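Long-range contacts in pesticidal crystal protein CRY4AA (Bacillus thuringiensis, PDB 2C9K), which promotes colloid-osmotic lysis by binding to midgut epithelial cells of insects, acting as a mosquito-larvicidal toxin: residues S68-I73 against P119-S124; S257-E262 against W455-V460; R522-S527 against I602-F607. All coordinates share one frame; numbering follows the deposited sequence.

Contact 1: residues S68-I73 against P119-S124; sequences SNANKI and PELVNS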
ATOM      1  N   SER A  68     -12.505   8.719  23.954  1.00 43.42           N
ATOM      2  CA  SER A  68     -11.550   9.353  24.859  1.00 45.32           C
ATOM      3  C   SER A  68     -10.883   8.320  25.761  1.00 44.88           C
ATOM      4  O   SER A  68      -9.755   8.514  26.212  1.00 45.05           O
ATOM      5  CB  SER A  68     -12.241  10.412  25.721  1.00 45.92           C
ATOM      6  OG  SER A  68     -13.277   9.836  26.499  1.00 49.73           O
ATOM      7  N   ASN A  69     -11.576   7.221  26.031  1.00 44.60           N
ATOM      8  CA  ASN A  69     -10.986   6.193  26.869  1.00 44.93           C
ATOM      9  C   ASN A  69      -9.858   5.556  26.090  1.00 44.86           C
ATOM     10  O   ASN A  69      -8.771   5.333  26.623  1.00 45.66           O
ATOM     11  CB  ASN A  69     -12.005   5.122  27.246  1.00 45.25           C
ATOM     12  CG  ASN A  69     -11.372   3.982  28.016  1.00 46.23           C
ATOM     13  OD1 ASN A  69     -11.159   2.893  27.478  1.00 47.37           O
ATOM     14  ND2 ASN A  69     -11.044   4.233  29.276  1.00 45.68           N
ATOM     15  N   ALA A  70     -10.125   5.266  24.822  1.00 44.33           N
ATOM     16  CA  ALA A  70      -9.129   4.659  23.951  1.00 43.09           C
ATOM     17  C   ALA A  70      -7.928   5.586  23.844  1.00 41.82           C
ATOM     18  O   ALA A  70      -6.784   5.145  23.895  1.00 41.21           O
ATOM     19  CB  ALA A  70      -9.726   4.406  22.561  1.00 42.08           C
ATOM     20  N   ASN A  71      -8.199   6.878  23.710  1.00 41.13           N
ATOM     21  CA  ASN A  71      -7.141   7.874  23.578  1.00 41.94           C
ATOM     22  C   ASN A  71      -6.300   7.991  24.852  1.00 43.19           C
ATOM     23  O   ASN A  71      -5.103   8.270  24.812  1.00 42.38           O
ATOM     24  CB  ASN A  71      -7.759   9.228  23.232  1.00 39.30           C
ATOM     25  CG  ASN A  71      -6.727  10.237  22.827  1.00 39.46           C
ATOM     26  OD1 ASN A  71      -5.965  10.003  21.894  1.00 40.23           O
ATOM     27  ND2 ASN A  71      -6.688  11.370  23.522  1.00 38.73           N
ATOM     28  N   LYS A  72      -6.958   7.764  25.981  1.00 44.61           N
ATOM     29  CA  LYS A  72      -6.347   7.831  27.299  1.00 44.99           C
ATOM     30  C   LYS A  72      -5.445   6.624  27.533  1.00 44.63           C
ATOM     31  O   LYS A  72      -4.386   6.736  28.145  1.00 44.23           O
ATOM     32  CB  LYS A  72      -7.469   7.856  28.338  1.00 46.46           C
ATOM     33  CG  LYS A  72      -7.071   8.104  29.777  1.00 48.40           C
ATOM     34  CD  LYS A  72      -8.316   8.026  30.668  1.00 51.92           C
ATOM     35  CE  LYS A  72      -9.438   8.955  30.159  1.00 53.22           C
ATOM     36  NZ  LYS A  72     -10.718   8.848  30.926  1.00 52.73           N
ATOM     37  N   ILE A  73      -5.878   5.473  27.031  1.00 44.59           N
ATOM     38  CA  ILE A  73      -5.154   4.215  27.188  1.00 44.54           C
ATOM     39  C   ILE A  73      -3.903   4.082  26.324  1.00 43.36           C
ATOM     40  O   ILE A  73      -2.857   3.658  26.806  1.00 44.16           O
ATOM     41  CB  ILE A  73      -6.072   3.007  26.872  1.00 46.20           C
ATOM     42  CG1 ILE A  73      -7.264   2.986  27.834  1.00 47.00           C
ATOM     43  CG2 ILE A  73      -5.282   1.707  26.972  1.00 46.61           C
ATOM     44  CD1 ILE A  73      -8.218   1.819  27.610  1.00 46.36           C
ATOM     45  N   PRO A 119      -4.709  -5.522  24.610  1.00 35.27           N
ATOM     46  CA  PRO A 119      -5.932  -6.267  24.915  1.00 35.21           C
ATOM     47  C   PRO A 119      -6.914  -5.335  25.624  1.00 36.96           C
ATOM     48  O   PRO A 119      -8.126  -5.418  25.425  1.00 36.82           O
ATOM     49  CB  PRO A 119      -5.435  -7.392  25.811  1.00 33.53           C
ATOM     50  CG  PRO A 119      -4.062  -7.647  25.282  1.00 33.01           C
ATOM     51  CD  PRO A 119      -3.527  -6.238  25.116  1.00 34.50           C
ATOM     52  N   GLU A 120      -6.378  -4.435  26.442  1.00 39.50           N
ATOM     53  CA  GLU A 120      -7.211  -3.473  27.163  1.00 42.09           C
ATOM     54  C   GLU A 120      -8.039  -2.725  26.120  1.00 42.46           C
ATOM     55  O   GLU A 120      -9.271  -2.704  26.176  1.00 42.06           O
ATOM     56  CB  GLU A 120      -6.330  -2.480  27.926  1.00 43.25           C
ATOM     57  CG  GLU A 120      -7.042  -1.715  29.031  1.00 46.07           C
ATOM     58  CD  GLU A 120      -6.106  -0.769  29.782  1.00 49.56           C
ATOM     59  OE1 GLU A 120      -4.941  -1.163  30.052  1.00 50.10           O
ATOM     60  OE2 GLU A 120      -6.539   0.360  30.111  1.00 48.21           O
ATOM     61  N   LEU A 121      -7.335  -2.126  25.162  1.00 42.28           N
ATOM     62  CA  LEU A 121      -7.957  -1.374  24.082  1.00 40.65           C
ATOM     63  C   LEU A 121      -9.126  -2.129  23.470  1.00 41.52           C
ATOM     64  O   LEU A 121     -10.252  -1.632  23.447  1.00 42.39           O
ATOM     65  CB  LEU A 121      -6.926  -1.076  22.994  1.00 38.48           C
ATOM     66  CG  LEU A 121      -7.470  -0.390  21.742  1.00 35.63           C
ATOM     67  CD1 LEU A 121      -8.005   0.974  22.121  1.00 35.24           C
ATOM     68  CD2 LEU A 121      -6.378  -0.271  20.699  1.00 32.88           C
ATOM     69  N   VAL A 122      -8.856  -3.332  22.981  1.00 41.57           N
ATOM     70  CA  VAL A 122      -9.891  -4.145  22.350  1.00 43.14           C
ATOM     71  C   VAL A 122     -11.031  -4.594  23.275  1.00 43.62           C
ATOM     72  O   VAL A 122     -12.181  -4.684  22.849  1.00 43.11           O
ATOM     73  CB  VAL A 122      -9.267  -5.395  21.679  1.00 43.03           C
ATOM     74  CG1 VAL A 122     -10.348  -6.370  21.262  1.00 42.49           C
ATOM     75  CG2 VAL A 122      -8.459  -4.971  20.465  1.00 43.24           C
ATOM     76  N   ASN A 123     -10.723  -4.865  24.538  1.00 44.39           N
ATOM     77  CA  ASN A 123     -11.755  -5.326  25.452  1.00 44.85           C
ATOM     78  C   ASN A 123     -12.555  -4.224  26.127  1.00 45.50           C
ATOM     79  O   ASN A 123     -13.517  -4.501  26.839  1.00 45.38           O
ATOM     80  CB  ASN A 123     -11.145  -6.271  26.481  1.00 44.53           C
ATOM     81  CG  ASN A 123     -10.543  -7.510  25.834  1.00 47.59           C
ATOM     82  OD1 ASN A 123     -11.232  -8.251  25.129  1.00 47.80           O
ATOM     83  ND2 ASN A 123      -9.252  -7.736  26.061  1.00 49.57           N
ATOM     84  N   SER A 124     -12.176  -2.974  25.894  1.00 46.71           N
ATOM     85  CA  SER A 124     -12.908  -1.855  26.479  1.00 48.74           C
ATOM     86  C   SER A 124     -13.974  -1.378  25.492  1.00 49.90           C
ATOM     87  O   SER A 124     -14.069  -0.187  25.188  1.00 50.18           O
ATOM     88  CB  SER A 124     -11.950  -0.709  26.818  1.00 48.49           C
ATOM     89  OG  SER A 124     -11.042  -1.101  27.831  1.00 49.57           O
TER

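Contact 2: residues S257-E262 against W455-V460; sequences SELTRE and WTHSSV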
ATOM      1  N   SER A 257      11.774  -2.922   0.615  1.00 29.08           N
ATOM      2  CA  SER A 257      10.509  -3.416   0.096  1.00 29.79           C
ATOM      3  C   SER A 257       9.664  -2.274  -0.442  1.00 29.63           C
ATOM      4  O   SER A 257       9.997  -1.111  -0.237  1.00 30.49           O
ATOM      5  CB  SER A 257       9.744  -4.136   1.203  1.00 30.31           C
ATOM      6  OG  SER A 257       9.365  -3.224   2.208  1.00 31.80           O
ATOM      7  N   GLU A 258       8.576  -2.610  -1.131  1.00 28.56           N
ATOM      8  CA  GLU A 258       7.685  -1.600  -1.691  1.00 27.43           C
ATOM      9  C   GLU A 258       6.219  -2.022  -1.609  1.00 26.70           C
ATOM     10  O   GLU A 258       5.906  -3.189  -1.396  1.00 27.76           O
ATOM     11  CB  GLU A 258       8.083  -1.297  -3.141  1.00 28.39           C
ATOM     12  CG  GLU A 258       8.011  -2.477  -4.114  1.00 30.29           C
ATOM     13  CD  GLU A 258       8.721  -2.187  -5.449  1.00 31.95           C
ATOM     14  OE1 GLU A 258       8.398  -2.845  -6.461  1.00 30.58           O
ATOM     15  OE2 GLU A 258       9.615  -1.311  -5.488  1.00 33.72           O
ATOM     16  N   LEU A 259       5.320  -1.059  -1.761  1.00 24.61           N
ATOM     17  CA  LEU A 259       3.888  -1.320  -1.704  1.00 23.26           C
ATOM     18  C   LEU A 259       3.347  -1.072  -3.112  1.00 23.25           C
ATOM     19  O   LEU A 259       3.417   0.054  -3.607  1.00 24.27           O
ATOM     20  CB  LEU A 259       3.241  -0.368  -0.688  1.00 21.80           C
ATOM     21  CG  LEU A 259       3.873  -0.333   0.717  1.00 19.83           C
ATOM     22  CD1 LEU A 259       3.379   0.876   1.484  1.00 19.53           C
ATOM     23  CD2 LEU A 259       3.551  -1.609   1.474  1.00 18.60           C
ATOM     24  N   THR A 260       2.809  -2.116  -3.751  1.00 22.12           N
ATOM     25  CA  THR A 260       2.305  -2.013  -5.134  1.00 20.21           C
ATOM     26  C   THR A 260       0.817  -1.777  -5.327  1.00 18.71           C
ATOM     27  O   THR A 260       0.385  -1.480  -6.440  1.00 18.11           O
ATOM     28  CB  THR A 260       2.627  -3.269  -5.953  1.00 20.14           C
ATOM     29  OG1 THR A 260       1.784  -4.337  -5.512  1.00 21.50           O
ATOM     30  CG2 THR A 260       4.082  -3.670  -5.786  1.00 17.75           C
ATOM     31  N   ARG A 261       0.036  -1.920  -4.261  1.00 17.28           N
ATOM     32  CA  ARG A 261      -1.417  -1.716  -4.333  1.00 15.27           C
ATOM     33  C   ARG A 261      -1.864  -0.326  -4.819  1.00 15.17           C
ATOM     34  O   ARG A 261      -1.153   0.671  -4.645  1.00 12.34           O
ATOM     35  CB  ARG A 261      -2.036  -1.949  -2.957  1.00 13.64           C
ATOM     36  CG  ARG A 261      -2.036  -0.720  -2.043  1.00 12.82           C
ATOM     37  CD  ARG A 261      -0.631  -0.211  -1.768  1.00 14.50           C
ATOM     38  NE  ARG A 261      -0.617   0.917  -0.839  1.00 14.72           N
ATOM     39  CZ  ARG A 261      -0.829   2.181  -1.188  1.00 16.37           C
ATOM     40  NH1 ARG A 261      -1.066   2.490  -2.460  1.00 15.22           N
ATOM     41  NH2 ARG A 261      -0.804   3.137  -0.263  1.00 16.57           N
ATOM     42  N   GLU A 262      -3.055  -0.266  -5.411  1.00 15.76           N
ATOM     43  CA  GLU A 262      -3.619   1.006  -5.867  1.00 19.47           C
ATOM     44  C   GLU A 262      -4.741   1.438  -4.931  1.00 20.38           C
ATOM     45  O   GLU A 262      -5.395   0.602  -4.303  1.00 22.04           O
ATOM     46  CB  GLU A 262      -4.225   0.895  -7.275  1.00 20.21           C
ATOM     47  CG  GLU A 262      -3.233   0.884  -8.431  1.00 23.87           C
ATOM     48  CD  GLU A 262      -3.902   0.986  -9.799  1.00 23.98           C
ATOM     49  OE1 GLU A 262      -4.704   0.102 -10.154  1.00 24.27           O
ATOM     50  OE2 GLU A 262      -3.624   1.958 -10.524  1.00 26.22           O
ATOM     51  N   TRP A 455      -3.941   5.802  -7.419  1.00 17.21           N
ATOM     52  CA  TRP A 455      -2.681   6.218  -6.835  1.00 18.26           C
ATOM     53  C   TRP A 455      -1.883   5.024  -6.345  1.00 18.41           C
ATOM     54  O   TRP A 455      -2.405   4.180  -5.633  1.00 18.96           O
ATOM     55  CB  TRP A 455      -2.933   7.165  -5.653  1.00 20.10           C
ATOM     56  CG  TRP A 455      -3.666   8.419  -6.019  1.00 19.98           C
ATOM     57  CD1 TRP A 455      -5.007   8.632  -5.956  1.00 18.20           C
ATOM     58  CD2 TRP A 455      -3.090   9.623  -6.545  1.00 20.48           C
ATOM     59  NE1 TRP A 455      -5.308   9.893  -6.413  1.00 19.77           N
ATOM     60  CE2 TRP A 455      -4.148  10.521  -6.782  1.00 20.37           C
ATOM     61  CE3 TRP A 455      -1.780  10.027  -6.838  1.00 20.40           C
ATOM     62  CZ2 TRP A 455      -3.940  11.801  -7.298  1.00 20.85           C
ATOM     63  CZ3 TRP A 455      -1.574  11.302  -7.351  1.00 20.26           C
ATOM     64  CH2 TRP A 455      -2.648  12.171  -7.575  1.00 19.78           C
ATOM     65  N   THR A 456      -0.618   4.953  -6.734  1.00 18.65           N
ATOM     66  CA  THR A 456       0.243   3.868  -6.292  1.00 20.24           C
ATOM     67  C   THR A 456       1.275   4.444  -5.327  1.00 21.54           C
ATOM     68  O   THR A 456       1.559   5.645  -5.366  1.00 23.34           O
ATOM     69  CB  THR A 456       0.948   3.190  -7.479  1.00 20.35           C
ATOM     70  OG1 THR A 456       1.557   4.181  -8.315  1.00 22.83           O
ATOM     71  CG2 THR A 456      -0.050   2.389  -8.284  1.00 18.39           C
ATOM     72  N   HIS A 457       1.832   3.607  -4.458  1.00 21.48           N
ATOM     73  CA  HIS A 457       2.814   4.093  -3.490  1.00 23.07           C
ATOM     74  C   HIS A 457       4.138   4.489  -4.146  1.00 23.63           C
ATOM     75  O   HIS A 457       4.703   3.718  -4.929  1.00 24.36           O
ATOM     76  CB  HIS A 457       3.080   3.039  -2.425  1.00 21.87           C
ATOM     77  CG  HIS A 457       3.681   3.600  -1.178  1.00 21.13           C
ATOM     78  ND1 HIS A 457       2.918   4.068  -0.133  1.00 21.62           N
ATOM     79  CD2 HIS A 457       4.969   3.823  -0.836  1.00 20.28           C
ATOM     80  CE1 HIS A 457       3.711   4.557   0.803  1.00 21.41           C
ATOM     81  NE2 HIS A 457       4.961   4.421   0.400  1.00 22.62           N
ATOM     82  N   SER A 458       4.645   5.675  -3.813  0.50 22.10           N
ATOM     83  CA  SER A 458       5.892   6.158  -4.404  0.50 21.75           C
ATOM     84  C   SER A 458       7.140   5.405  -3.950  0.50 21.76           C
ATOM     85  O   SER A 458       8.263   5.842  -4.197  0.50 22.01           O
ATOM     86  CB  SER A 458       6.070   7.653  -4.127  0.50 20.92           C
ATOM     87  OG  SER A 458       6.333   7.895  -2.761  1.00 21.02           O
ATOM     88  N   SER A 459       6.949   4.274  -3.285  1.00 22.30           N
ATOM     89  CA  SER A 459       8.082   3.475  -2.840  1.00 22.28           C
ATOM     90  C   SER A 459       8.410   2.434  -3.898  1.00 22.84           C
ATOM     91  O   SER A 459       9.419   1.742  -3.797  1.00 23.64           O
ATOM     92  CB  SER A 459       7.766   2.758  -1.530  1.00 22.01           C
ATOM     93  OG  SER A 459       6.778   1.758  -1.721  1.00 21.86           O
ATOM     94  N   VAL A 460       7.546   2.324  -4.904  1.00 22.32           N
ATOM     95  CA  VAL A 460       7.743   1.356  -5.977  1.00 22.93           C
ATOM     96  C   VAL A 460       8.822   1.829  -6.945  1.00 22.04           C
ATOM     97  O   VAL A 460       8.860   2.995  -7.318  1.00 22.15           O
ATOM     98  CB  VAL A 460       6.430   1.117  -6.744  1.00 25.27           C
ATOM     99  CG1 VAL A 460       6.623   0.010  -7.784  1.00 25.48           C
ATOM    100  CG2 VAL A 460       5.314   0.761  -5.758  1.00 24.82           C
TER

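Contact 3: residues R522-S527 against I602-F607; sequences RIRYAS and IDKIEF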
ATOM      1  N   ARG A 522      15.339 -16.001  -3.506  1.00 18.48           N
ATOM      2  CA  ARG A 522      14.370 -16.670  -2.629  1.00 18.47           C
ATOM      3  C   ARG A 522      12.949 -16.242  -2.973  1.00 19.22           C
ATOM      4  O   ARG A 522      12.721 -15.090  -3.317  1.00 20.26           O
ATOM      5  CB  ARG A 522      14.685 -16.299  -1.182  1.00 16.91           C
ATOM      6  CG  ARG A 522      13.826 -16.961  -0.152  1.00 16.92           C
ATOM      7  CD  ARG A 522      14.308 -16.600   1.234  1.00 18.29           C
ATOM      8  NE  ARG A 522      13.859 -15.279   1.667  1.00 18.42           N
ATOM      9  CZ  ARG A 522      14.236 -14.703   2.808  1.00 19.03           C
ATOM     10  NH1 ARG A 522      15.074 -15.330   3.620  1.00 18.02           N
ATOM     11  NH2 ARG A 522      13.760 -13.514   3.154  1.00 20.27           N
ATOM     12  N   ILE A 523      11.991 -17.155  -2.862  1.00 20.85           N
ATOM     13  CA  ILE A 523      10.602 -16.856  -3.207  1.00 23.24           C
ATOM     14  C   ILE A 523       9.600 -16.966  -2.049  1.00 25.10           C
ATOM     15  O   ILE A 523       9.640 -17.925  -1.274  1.00 27.06           O
ATOM     16  CB  ILE A 523      10.144 -17.790  -4.360  1.00 23.48           C
ATOM     17  CG1 ILE A 523      10.713 -17.293  -5.680  1.00 22.87           C
ATOM     18  CG2 ILE A 523       8.637 -17.858  -4.444  1.00 21.68           C
ATOM     19  CD1 ILE A 523      10.441 -18.246  -6.803  1.00 27.35           C
ATOM     20  N   ARG A 524       8.707 -15.978  -1.935  1.00 25.56           N
ATOM     21  CA  ARG A 524       7.667 -15.973  -0.900  1.00 26.31           C
ATOM     22  C   ARG A 524       6.380 -16.294  -1.648  1.00 27.00           C
ATOM     23  O   ARG A 524       5.846 -15.452  -2.367  1.00 27.19           O
ATOM     24  CB  ARG A 524       7.554 -14.595  -0.227  1.00 25.54           C
ATOM     25  CG  ARG A 524       6.594 -14.558   0.974  1.00 26.21           C
ATOM     26  CD  ARG A 524       6.754 -13.284   1.807  1.00 25.94           C
ATOM     27  NE  ARG A 524       6.069 -13.330   3.106  1.00 27.21           N
ATOM     28  CZ  ARG A 524       4.787 -13.020   3.314  1.00 27.73           C
ATOM     29  NH1 ARG A 524       4.012 -12.634   2.312  1.00 29.04           N
ATOM     30  NH2 ARG A 524       4.279 -13.080   4.537  1.00 25.02           N
ATOM     31  N   TYR A 525       5.886 -17.515  -1.472  1.00 27.56           N
ATOM     32  CA  TYR A 525       4.696 -17.969  -2.183  1.00 27.87           C
ATOM     33  C   TYR A 525       3.704 -18.666  -1.271  1.00 28.51           C
ATOM     34  O   TYR A 525       3.973 -18.904  -0.098  1.00 29.64           O
ATOM     35  CB  TYR A 525       5.110 -18.980  -3.244  1.00 27.97           C
ATOM     36  CG  TYR A 525       5.500 -20.298  -2.603  1.00 30.02           C
ATOM     37  CD1 TYR A 525       4.693 -21.434  -2.731  1.00 29.69           C
ATOM     38  CD2 TYR A 525       6.623 -20.383  -1.779  1.00 30.28           C
ATOM     39  CE1 TYR A 525       4.994 -22.610  -2.049  1.00 28.52           C
ATOM     40  CE2 TYR A 525       6.928 -21.557  -1.093  1.00 30.21           C
ATOM     41  CZ  TYR A 525       6.110 -22.660  -1.231  1.00 29.71           C
ATOM     42  OH  TYR A 525       6.408 -23.805  -0.536  1.00 31.07           O
ATOM     43  N   ALA A 526       2.568 -19.022  -1.859  1.00 29.68           N
ATOM     44  CA  ALA A 526       1.494 -19.742  -1.184  1.00 30.15           C
ATOM     45  C   ALA A 526       1.166 -20.889  -2.137  1.00 31.27           C
ATOM     46  O   ALA A 526       1.376 -20.778  -3.348  1.00 30.56           O
ATOM     47  CB  ALA A 526       0.279 -18.844  -0.997  1.00 31.02           C
ATOM     48  N   SER A 527       0.650 -21.988  -1.604  1.00 32.44           N
ATOM     49  CA  SER A 527       0.341 -23.130  -2.454  1.00 32.49           C
ATOM     50  C   SER A 527      -0.426 -24.220  -1.736  1.00 32.02           C
ATOM     51  O   SER A 527      -0.090 -24.583  -0.614  1.00 32.38           O
ATOM     52  CB  SER A 527       1.641 -23.727  -2.999  1.00 32.48           C
ATOM     53  OG  SER A 527       1.402 -24.937  -3.696  1.00 32.47           O
ATOM     54  N   ILE A 602       2.363 -16.584  -6.257  1.00 23.78           N
ATOM     55  CA  ILE A 602       3.660 -15.940  -6.114  1.00 23.40           C
ATOM     56  C   ILE A 602       3.523 -14.533  -5.564  1.00 22.79           C
ATOM     57  O   ILE A 602       2.880 -13.679  -6.175  1.00 22.45           O
ATOM     58  CB  ILE A 602       4.396 -15.837  -7.458  1.00 22.85           C
ATOM     59  CG1 ILE A 602       4.756 -17.228  -7.975  1.00 21.47           C
ATOM     60  CG2 ILE A 602       5.642 -15.005  -7.284  1.00 23.01           C
ATOM     61  CD1 ILE A 602       5.772 -17.945  -7.135  1.00 20.29           C
ATOM     62  N   ASP A 603       4.159 -14.290  -4.423  1.00 22.76           N
ATOM     63  CA  ASP A 603       4.115 -12.985  -3.779  1.00 21.82           C
ATOM     64  C   ASP A 603       5.357 -12.126  -4.029  1.00 20.98           C
ATOM     65  O   ASP A 603       5.303 -11.147  -4.781  1.00 19.54           O
ATOM     66  CB  ASP A 603       3.895 -13.179  -2.278  1.00 24.46           C
ATOM     67  CG  ASP A 603       3.982 -11.889  -1.504  1.00 27.24           C
ATOM     68  OD1 ASP A 603       3.486 -10.856  -2.012  1.00 28.02           O
ATOM     69  OD2 ASP A 603       4.536 -11.917  -0.383  1.00 27.65           O
ATOM     70  N   LYS A 604       6.476 -12.497  -3.414  1.00 19.89           N
ATOM     71  CA  LYS A 604       7.709 -11.728  -3.557  1.00 19.77           C
ATOM     72  C   LYS A 604       8.896 -12.546  -4.080  1.00 19.94           C
ATOM     73  O   LYS A 604       9.035 -13.733  -3.780  1.00 19.90           O
ATOM     74  CB  LYS A 604       8.121 -11.126  -2.201  1.00 20.38           C
ATOM     75  CG  LYS A 604       7.024 -10.471  -1.371  1.00 19.57           C
ATOM     76  CD  LYS A 604       6.715  -9.061  -1.814  1.00 21.25           C
ATOM     77  CE  LYS A 604       5.807  -8.346  -0.802  1.00 24.45           C
ATOM     78  NZ  LYS A 604       4.463  -8.990  -0.592  1.00 23.36           N
ATOM     79  N   ILE A 605       9.749 -11.890  -4.861  1.00 20.06           N
ATOM     80  CA  ILE A 605      10.966 -12.510  -5.395  1.00 19.53           C
ATOM     81  C   ILE A 605      12.050 -11.821  -4.586  1.00 20.20           C
ATOM     82  O   ILE A 605      12.144 -10.595  -4.589  1.00 20.90           O
ATOM     83  CB  ILE A 605      11.198 -12.173  -6.879  1.00 17.06           C
ATOM     84  CG1 ILE A 605       9.946 -12.479  -7.704  1.00 15.79           C
ATOM     85  CG2 ILE A 605      12.385 -12.949  -7.386  1.00 13.18           C
ATOM     86  CD1 ILE A 605       9.497 -13.919  -7.664  1.00 12.90           C
ATOM     87  N   GLU A 606      12.864 -12.589  -3.882  1.00 20.39           N
ATOM     88  CA  GLU A 606      13.886 -11.972  -3.054  1.00 19.90           C
ATOM     89  C   GLU A 606      15.314 -12.302  -3.439  1.00 20.76           C
ATOM     90  O   GLU A 606      15.628 -13.430  -3.834  1.00 20.47           O
ATOM     91  CB  GLU A 606      13.629 -12.328  -1.589  1.00 18.10           C
ATOM     92  CG  GLU A 606      12.331 -11.732  -1.083  1.00 20.03           C
ATOM     93  CD  GLU A 606      12.026 -12.054   0.364  1.00 20.75           C
ATOM     94  OE1 GLU A 606      11.221 -11.308   0.969  1.00 20.95           O
ATOM     95  OE2 GLU A 606      12.571 -13.047   0.891  1.00 20.78           O
ATOM     96  N   PHE A 607      16.174 -11.297  -3.347  1.00 20.56           N
ATOM     97  CA  PHE A 607      17.574 -11.487  -3.654  1.00 23.77           C
ATOM     98  C   PHE A 607      18.383 -11.325  -2.379  1.00 25.77           C
ATOM     99  O   PHE A 607      18.348 -10.276  -1.733  1.00 26.02           O
ATOM    100  CB  PHE A 607      18.044 -10.483  -4.701  1.00 23.12           C
ATOM    101  CG  PHE A 607      17.423 -10.684  -6.047  1.00 24.35           C
ATOM    102  CD1 PHE A 607      16.169 -10.149  -6.337  1.00 25.86           C
ATOM    103  CD2 PHE A 607      18.084 -11.424  -7.024  1.00 23.80           C
ATOM    104  CE1 PHE A 607      15.577 -10.347  -7.593  1.00 27.33           C
ATOM    105  CE2 PHE A 607      17.509 -11.632  -8.274  1.00 25.94           C
ATOM    106  CZ  PHE A 607      16.249 -11.092  -8.565  1.00 26.86           C
TER

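Contact 1: residues S68-I73 against P119-S124
Glu-120 and Ser-124, both pressed toward Ile-73, are joined at the C-terminal end of helix 103-123 through the carbonyl oxygen of Glu-120. Ser-124 OG donates to Glu-120 O over 2.9 Å, reaching it from above the carbonyl plane, and Ser-124 N adds a weak backbone bond to the same oxygen. With chi1 at -65°, Ser-124 OG stands beside its own backbone N, so one residue approaches the last-turn carbonyl with both of its donors. No hydrogen bond links 68-73 to 119-124; contact between them is by shape. Ile-73 gives the largest share. Its CD1 lies 3.3 Å from Glu-120 OE2, and CG2 rests 3.8 Å from the carboxyl carbon, Glu-120 CD; both branches of Ile-73 close on the OE2 side of the carboxylate, the two side chains crossing at a slant. Glu-120 is extended to its carboxylate, and its other oxygen, OE1, makes a salt bridge with Arg-76, which supplies the polar partner that Ile-73 cannot. One turn earlier, Asn-69 turns its amide oxygen toward Ser-124, with OD1 3.7 Å from Ser-124 CB. On the more buried flank, Ala-70 CB meets one methyl of Leu-121, CD1, at 3.9 Å; Ala-70 also touches Ile-51 of helix 46-58. Ser-124 is where the chain leaves helix 103-123, just before Cys-125, whose disulfide ties the helix end to Cys-132 in helix 129-137. The arrangement is helix-to-helix packing within the alpha-helical bundle of the N-terminal domain, the part of three-domain delta-endotoxins generally held to form the pore.

Contact 2: residues S257-E262 against W455-V460
Leu-259 lays one methyl over the ring of His-457 in a CH-pi contact: CD1 sits 3.7 Å from the centroid, only 13° from the ring normal. His-457 holds its ring there with CG anti to the backbone N (chi1 -160°), and the edge of the same ring meets Arg-261, whose NH2 lies 3.8 Å from His-457 ND1. Guanidinium and imidazole planes stand 82° apart, and His-457 CB covers one guanidinium face, 4.1 Å above its plane. The group is held by a salt bridge to Asp-238 and a hydrogen bond to His-432, whose ring also packs edge-to-face on His-457. Val-460, ending the type I turn 457-460, comes next. Its CG2 is directed at the Leu-259 carbonyl, while CG1 lies 3.6 Å from Glu-258 OE1, the two side chains crossing at about a right angle. The Glu-258 carboxylate, lying against Val-460, binds Lys-478 at OE1 and Asp-461 N at OE2. The loop leads into strand 262-267, which pairs with 450-457, and that with 432-440, in the middle, beta-prism domain of this three-domain toxin; Val-10 and Leu-14 of helix 5-16 touch Leu-259 and His-457, and Pro-475 of strand 471-475 borders Glu-258 and Thr-260.

Contact 3: residues R522-S527 against I602-F607
Arg-522 clasps Glu-606 side-on, its NE and NH2 both converging on a single carboxylate oxygen, Glu-606 OE2. The NH2 bond to OE2 measures 2.6 Å and the NE bond to OE2 2.7 Å; both run close to the guanidinium plane, though that plane is turned 45° from the carboxylate. A bend at chi3 (80°) in an otherwise extended Arg-522 brings the guanidinium round to this position. Two residues along, Arg-524 reaches Asp-603 with NH1, which meets OD2 at 2.8 Å from above the carboxylate plane. The other oxygen, Asp-603 OD1, receives Lys-604 NZ on its syn lone pair, making a three-residue salt-bridge network. Apolar side chains pack on the face of Ile-523, Tyr-525, Ile-602 and Ile-605: Ile-523 CG2 touches Ile-602 CD1 at 3.9 Å, that same methyl also reaches Tyr-525 CB, and Ile-605 CD1 lies alongside Ile-523 CG1.

Behind the side chains stands an antiparallel pairing of strands 517-527 and 600-609 in the C-terminal domain, a beta-sandwich in this family; Ile-523 and Ile-605 pack on strand 584-591 of the other sheet. Arg-522 and Glu-606 form a hydrogen-bonded pair, as do Arg-524 and Lys-604, where Arg-524 N donates to Lys-604 O over 2.9 Å. A classic beta bulge follows: Asp-603 and Lys-604 both bond Arg-524 O through N-H, and the extra residue lets Asp-603 point toward Arg-524, consistent with its salt bridge. Farther out, Tyr-251 bonds Glu-606 OE1 and is a cation-pi partner of Arg-522, Gln-473 also donates to OE1, and Thr-495 O accepts from Lys-604 NZ. In this buried setting the three bases outnumber the two acids, which would probably favour ionised carboxylates.

How the contacts relate
The contacts follow one another along the chain, each closing before the next opens, and each falls in a different domain, so together they sample the three parts of a three-domain delta-endotoxin. Contact 1 lies among the helices of the N-terminal domain, its centre about 32 Å from that of contact 2 and about 37 Å from that of contact 3. Contacts 2 and 3 are closer, centres about 18 Å apart and nearest atoms about 5 Å apart, without touching. Strand 471-475, paired with strand 600-609, borders both: Pro-475 packs against contact 2, and Gln-473 bonds Glu-606 of contact 3. Touching both helix 5-16 and strand 471-475, contact 2 sits where helical, middle and C-terminal parts meet, its centre about 5 Å from that of the chain.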